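Side-chain contacts in nicotinate-nucleotide pyrophosphorylase (PDB 3L0G), which probably converts quinolinate to nicotinate mononucleotide with loss of carbon dioxide, a step in NAD biosynthesis: residues C[35-40]-C[115-120]; C[66-71]-C[161-166]. One frame throughout, in Å; residues are numbered along the deposited sequence.

Contact 1: residues C[35-40]-C[115-120]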
loop_
_atom_site.group_PDB
_atom_site.type_symbol
_atom_site.label_atom_id
_atom_site.label_comp_id
_atom_site.label_asym_id
_atom_site.label_seq_id
_atom_site.Cartn_x
_atom_site.Cartn_y
_atom_site.Cartn_z
ATOM N N LYS C 35 8.334 4.221 -6.554
ATOM C CA LYS C 35 8.226 3.201 -7.592
ATOM C C LYS C 35 8.011 3.798 -9.013
ATOM O O LYS C 35 8.663 3.393 -9.975
ATOM C CB LYS C 35 7.100 2.186 -7.273
ATOM C CG LYS C 35 6.909 1.083 -8.334
ATOM C CD LYS C 35 6.073 -0.166 -7.837
ATOM C CE LYS C 35 4.608 0.154 -7.394
ATOM N NZ LYS C 35 3.718 0.756 -8.462
ATOM N N GLU C 36 7.123 4.764 -9.141
ATOM C CA GLU C 36 6.849 5.316 -10.452
ATOM C C GLU C 36 8.100 6.038 -11.053
ATOM O O GLU C 36 8.294 6.000 -12.261
ATOM C CB GLU C 36 5.577 6.191 -10.420
ATOM C CG GLU C 36 5.790 7.616 -10.118
ATOM C CD GLU C 36 4.508 8.393 -9.930
ATOM O OE1 GLU C 36 3.426 7.954 -10.405
ATOM O OE2 GLU C 36 4.609 9.450 -9.259
ATOM N N ASP C 37 8.955 6.633 -10.210
ATOM C CA ASP C 37 10.113 7.402 -10.682
ATOM C C ASP C 37 11.401 6.597 -10.798
ATOM O O ASP C 37 12.275 6.953 -11.617
ATOM C CB ASP C 37 10.388 8.584 -9.738
ATOM C CG ASP C 37 11.010 9.764 -10.430
ATOM O OD1 ASP C 37 10.876 9.902 -11.682
ATOM O OD2 ASP C 37 11.640 10.575 -9.709
ATOM N N LEU C 38 11.530 5.564 -9.950
ATOM C CA LEU C 38 12.753 4.746 -9.851
ATOM C C LEU C 38 12.616 3.315 -10.430
ATOM O O LEU C 38 13.633 2.658 -10.747
ATOM C CB LEU C 38 13.264 4.716 -8.384
ATOM C CG LEU C 38 13.829 6.050 -7.839
ATOM C CD1 LEU C 38 14.019 5.986 -6.324
ATOM C CD2 LEU C 38 15.146 6.453 -8.480
ATOM N N GLY C 39 11.382 2.825 -10.583
ATOM C CA GLY C 39 11.121 1.545 -11.255
ATOM C C GLY C 39 12.004 0.412 -10.736
ATOM O O GLY C 39 12.276 0.345 -9.530
ATOM N N ASP C 40 12.476 -0.452 -11.642
ATOM C CA ASP C 40 13.390 -1.562 -11.279
ATOM C C ASP C 40 14.852 -1.291 -11.563
ATOM O O ASP C 40 15.709 -1.877 -10.908
ATOM C CB ASP C 40 13.000 -2.856 -12.000
ATOM C CG ASP C 40 11.610 -3.297 -11.664
ATOM O OD1 ASP C 40 11.235 -3.228 -10.478
ATOM O OD2 ASP C 40 10.883 -3.698 -12.585
ATOM N N ILE C 115 16.029 10.799 -5.172
ATOM C CA ILE C 115 14.786 11.066 -4.434
ATOM C C ILE C 115 14.395 12.534 -4.475
ATOM O O ILE C 115 13.324 12.913 -3.978
ATOM C CB ILE C 115 14.871 10.557 -2.943
ATOM C CG1 ILE C 115 16.024 11.244 -2.189
ATOM C CG2 ILE C 115 14.993 8.996 -2.877
ATOM C CD1 ILE C 115 16.126 10.908 -0.729
ATOM N N GLU C 116 15.249 13.371 -5.063
ATOM C CA GLU C 116 14.970 14.806 -5.164
ATOM C C GLU C 116 13.576 15.138 -5.683
ATOM O O GLU C 116 12.825 15.891 -5.045
ATOM C CB GLU C 116 15.976 15.481 -6.101
ATOM C CG GLU C 116 15.758 16.941 -6.264
ATOM C CD GLU C 116 16.800 17.596 -7.164
ATOM O OE1 GLU C 116 17.987 17.207 -7.103
ATOM O OE2 GLU C 116 16.396 18.485 -7.938
ATOM N N ARG C 117 13.242 14.626 -6.854
ATOM C CA ARG C 117 12.028 15.054 -7.507
ATOM C C ARG C 117 10.801 14.538 -6.723
ATOM O O ARG C 117 9.830 15.271 -6.524
ATOM C CB ARG C 117 12.042 14.621 -8.970
ATOM C CG ARG C 117 10.827 14.959 -9.798
ATOM C CD ARG C 117 10.225 16.335 -9.529
ATOM N NE ARG C 117 11.196 17.376 -9.624
ATOM C CZ ARG C 117 11.033 18.594 -9.137
ATOM N NH1 ARG C 117 9.913 18.974 -8.542
ATOM N NH2 ARG C 117 12.008 19.448 -9.266
ATOM N N VAL C 118 10.867 13.309 -6.227
ATOM C CA VAL C 118 9.783 12.770 -5.369
ATOM C C VAL C 118 9.490 13.673 -4.155
ATOM O O VAL C 118 8.362 14.094 -3.929
ATOM C CB VAL C 118 10.061 11.270 -4.984
ATOM C CG1 VAL C 118 9.230 10.792 -3.757
ATOM C CG2 VAL C 118 9.769 10.376 -6.200
ATOM N N ILE C 119 10.522 14.004 -3.407
ATOM C CA ILE C 119 10.359 14.837 -2.250
ATOM C C ILE C 119 9.836 16.229 -2.649
ATOM O O ILE C 119 8.897 16.731 -2.020
ATOM C CB ILE C 119 11.685 14.909 -1.458
ATOM C CG1 ILE C 119 11.925 13.571 -0.754
ATOM C CG2 ILE C 119 11.664 16.014 -0.445
ATOM C CD1 ILE C 119 13.373 13.408 -0.203
ATOM N N LEU C 120 10.396 16.830 -3.698
ATOM C CA LEU C 120 9.975 18.164 -4.070
ATOM C C LEU C 120 8.510 18.136 -4.511
ATOM O O LEU C 120 7.723 19.032 -4.153
ATOM C CB LEU C 120 10.896 18.795 -5.163
ATOM C CG LEU C 120 12.300 19.226 -4.696
ATOM C CD1 LEU C 120 13.108 19.829 -5.889
ATOM C CD2 LEU C 120 12.320 20.230 -3.460
HETATM O O HOH W 1 12.932 11.272 -7.548
#

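Contact 2: residues C[66-71]-C[161-166]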
loop_
_atom_site.group_PDB
_atom_site.type_symbol
_atom_site.label_atom_id
_atom_site.label_comp_id
_atom_site.label_asym_id
_atom_site.label_seq_id
_atom_site.Cartn_x
_atom_site.Cartn_y
_atom_site.Cartn_z
ATOM N N VAL C 66 2.930 28.470 3.284
ATOM C CA VAL C 66 2.632 27.719 4.492
ATOM C C VAL C 66 3.293 26.366 4.293
ATOM O O VAL C 66 3.005 25.669 3.309
ATOM C CB VAL C 66 1.131 27.562 4.736
ATOM C CG1 VAL C 66 0.920 26.678 5.918
ATOM C CG2 VAL C 66 0.430 28.976 4.981
ATOM N N VAL C 67 4.202 26.005 5.192
ATOM C CA VAL C 67 4.970 24.760 5.048
ATOM C C VAL C 67 4.045 23.572 5.222
ATOM O O VAL C 67 3.267 23.537 6.186
ATOM C CB VAL C 67 6.133 24.674 6.078
ATOM C CG1 VAL C 67 6.826 23.317 6.018
ATOM C CG2 VAL C 67 7.174 25.770 5.827
ATOM N N CYS C 68 4.105 22.616 4.295
ATOM C CA CYS C 68 3.336 21.366 4.441
ATOM C C CYS C 68 4.036 20.218 3.715
ATOM O O CYS C 68 4.569 20.400 2.629
ATOM C CB CYS C 68 1.920 21.546 3.924
ATOM S SG CYS C 68 0.740 20.261 4.532
ATOM N N GLY C 69 4.051 19.042 4.327
ATOM C CA GLY C 69 4.659 17.853 3.725
ATOM C C GLY C 69 5.994 17.478 4.321
ATOM O O GLY C 69 6.647 16.564 3.821
ATOM N N ILE C 70 6.427 18.187 5.373
ATOM C CA ILE C 70 7.715 17.868 6.013
ATOM C C ILE C 70 7.810 16.424 6.531
ATOM O O ILE C 70 8.879 15.798 6.401
ATOM C CB ILE C 70 8.093 18.860 7.133
ATOM C CG1 ILE C 70 8.333 20.246 6.577
ATOM C CG2 ILE C 70 9.384 18.413 7.844
ATOM C CD1 ILE C 70 9.632 20.341 5.760
ATOM N N PRO C 71 6.714 15.870 7.107
ATOM C CA PRO C 71 6.851 14.447 7.539
ATOM C C PRO C 71 7.157 13.474 6.392
ATOM O O PRO C 71 7.779 12.448 6.611
ATOM C CB PRO C 71 5.495 14.139 8.212
ATOM C CG PRO C 71 4.991 15.549 8.700
ATOM C CD PRO C 71 5.433 16.467 7.551
ATOM N N ASP C 161 -4.276 15.464 0.857
ATOM C CA ASP C 161 -4.925 16.736 0.473
ATOM C C ASP C 161 -5.745 17.275 1.637
ATOM O O ASP C 161 -5.618 18.456 2.018
ATOM C CB ASP C 161 -5.757 16.579 -0.808
ATOM C CG ASP C 161 -4.885 16.480 -2.087
ATOM O OD1 ASP C 161 -3.628 16.390 -1.994
ATOM O OD2 ASP C 161 -5.472 16.467 -3.197
ATOM N N LYS C 162 -6.524 16.396 2.264
ATOM C CA LYS C 162 -7.304 16.807 3.420
ATOM C C LYS C 162 -6.393 17.195 4.590
ATOM O O LYS C 162 -6.691 18.139 5.271
ATOM C CB LYS C 162 -8.341 15.758 3.833
ATOM C CG LYS C 162 -9.586 15.771 2.931
ATOM C CD LYS C 162 -10.520 14.664 3.261
ATOM C CE LYS C 162 -11.848 14.828 2.544
ATOM N NZ LYS C 162 -12.603 15.952 3.112
ATOM N N TYR C 163 -5.296 16.474 4.801
ATOM C CA TYR C 163 -4.304 16.851 5.808
ATOM C C TYR C 163 -3.735 18.273 5.573
ATOM O O TYR C 163 -3.512 19.043 6.508
ATOM C CB TYR C 163 -3.145 15.827 5.784
ATOM C CG TYR C 163 -1.899 16.261 6.541
ATOM C CD1 TYR C 163 -1.816 16.148 7.931
ATOM C CD2 TYR C 163 -0.797 16.757 5.879
ATOM C CE1 TYR C 163 -0.656 16.555 8.628
ATOM C CE2 TYR C 163 0.367 17.159 6.579
ATOM C CZ TYR C 163 0.425 17.059 7.934
ATOM O OH TYR C 163 1.584 17.474 8.583
ATOM N N SER C 164 -3.487 18.598 4.310
ATOM C CA SER C 164 -2.835 19.859 3.973
ATOM C C SER C 164 -3.817 21.035 4.143
ATOM O O SER C 164 -3.417 22.152 4.551
ATOM C CB SER C 164 -2.273 19.798 2.552
ATOM O OG SER C 164 -1.343 18.737 2.349
ATOM N N VAL C 165 -5.103 20.787 3.865
ATOM C CA VAL C 165 -6.168 21.756 4.192
ATOM C C VAL C 165 -6.231 22.040 5.707
ATOM O O VAL C 165 -6.301 23.194 6.113
ATOM C CB VAL C 165 -7.550 21.302 3.665
ATOM C CG1 VAL C 165 -8.680 22.166 4.287
ATOM C CG2 VAL C 165 -7.567 21.369 2.120
ATOM N N CYS C 166 -6.159 21.000 6.538
ATOM C CA CYS C 166 -6.059 21.181 7.982
ATOM C C CYS C 166 -4.774 21.921 8.408
ATOM O O CYS C 166 -4.841 22.823 9.224
ATOM C CB CYS C 166 -6.266 19.845 8.739
ATOM S SG CYS C 166 -8.013 19.172 8.445
#

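Contact 1: residues C[35-40]-C[115-120]
At a helix-helix contact that is part of a subunit interface, D37, in the last turn of helix 27-38, lies against R117 and V118 in the first turn of helix 116-139. The CA atoms of D37 and V118 are 7.6 Å apart, and between the helices D37 meets V118 directly and through one water. The D37 carboxylate, swung away from its own backbone N (chi1 -150°), reaches across with OD2. The side chains of D37 and V118 run past one another in opposite senses, and V118 CG2 sits 4.0 Å from both CB and OD2 of D37. CG2 is the branch beside the backbone N of V118, whose N-H is bonded to the water. This water completes the approach: it donates to D37 OD2 at 2.6 Å and accepts the N-H of V118 at 3.2 Å, with an angle of about 101° at the water between D37 OD2 and V118 N. It thus brings a carboxylate oxygen, indirectly, to an amide of the helix's opening turn, where the helix dipole would favour a negative charge. R117 adds only its CB, 4.1 Å from D37 OD2. Its chain then bends away, leaving NE 6.8 Å from D37 OD2, and NH1 bonds to N121. The stronger partners of D37 belong to the second subunit: OD1 forms a salt bridge with R158 and OD2 with R151, so the carboxylate is gripped from a neighbouring chain as well as by water. Such an intersubunit junction, with arginines of one chain meeting N-terminal-domain helices of another, is consistent with the dimer interface of quinolinate phosphoribosyltransferases.

Contact 2: residues C[66-71]-C[161-166]
Contact 2 is a small, partly buried interdomain contact in which C68, just before helix 70-79, and P71 in its first turn meet Y163 and S164 of helix 158-167. C68 is at its middle. Its SG, extended away from the backbone N (chi1 -162°), points into the angle between the two side chains of the helix. On one flank it meets S164, 3.4 Å from OG and 3.6 Å from CB. On the other it comes to the CD2-CE2 side of the tyrosine ring, 3.7 Å from Y163 CE2. This is a Cys sulfur-aromatic contact of oblique geometry: SG is 4.8 Å from the centroid of the Y163 ring, 58° off its normal. S164 OG gives its proton to the carbonyl of L160 one turn back, a bond that settles the hydroxyl against its own helix. The pairing joins the N-terminal domain to the C-terminal alpha/beta-barrel domain of the quinolinate phosphoribosyltransferase family, built round a six-stranded parallel sheet; helix 158-167 belongs to that domain. Y163 reaches over from that side with CG anti to its backbone N (chi1 166°), carrying its hydroxyl to the pyrrolidine ring of P71. Y163 OH is 3.9 Å from P71 CG, the two side chains arriving from opposite directions. The same hydroxyl is hydrogen-bonded to D92 OD2, which also takes the N-H of G69, while D92 OD1 takes that of I70.

Overall arrangement
Along the chain the segments alternate: 35-40, 66-71, 115-120, 161-166. Contact 1 lies 22 Å from the centre of the chain, contact 2 only 7 Å from it; their centres are 20 Å apart and their nearest atoms about 6 Å, without touching. Two helices connect them. Helix 70-79 begins in contact 2, and its V76 and F77 receive I115 and I119 of contact 1. Helix 116-139 starts in contact 1 and passes contact 2, where A126 touches S164 and S127 bonds to the amide of C68. Contact 1 lies where other subunits meet the chain, whereas contact 2 joins its two domains, so the same two helices link a subunit interface to the interdomain seam.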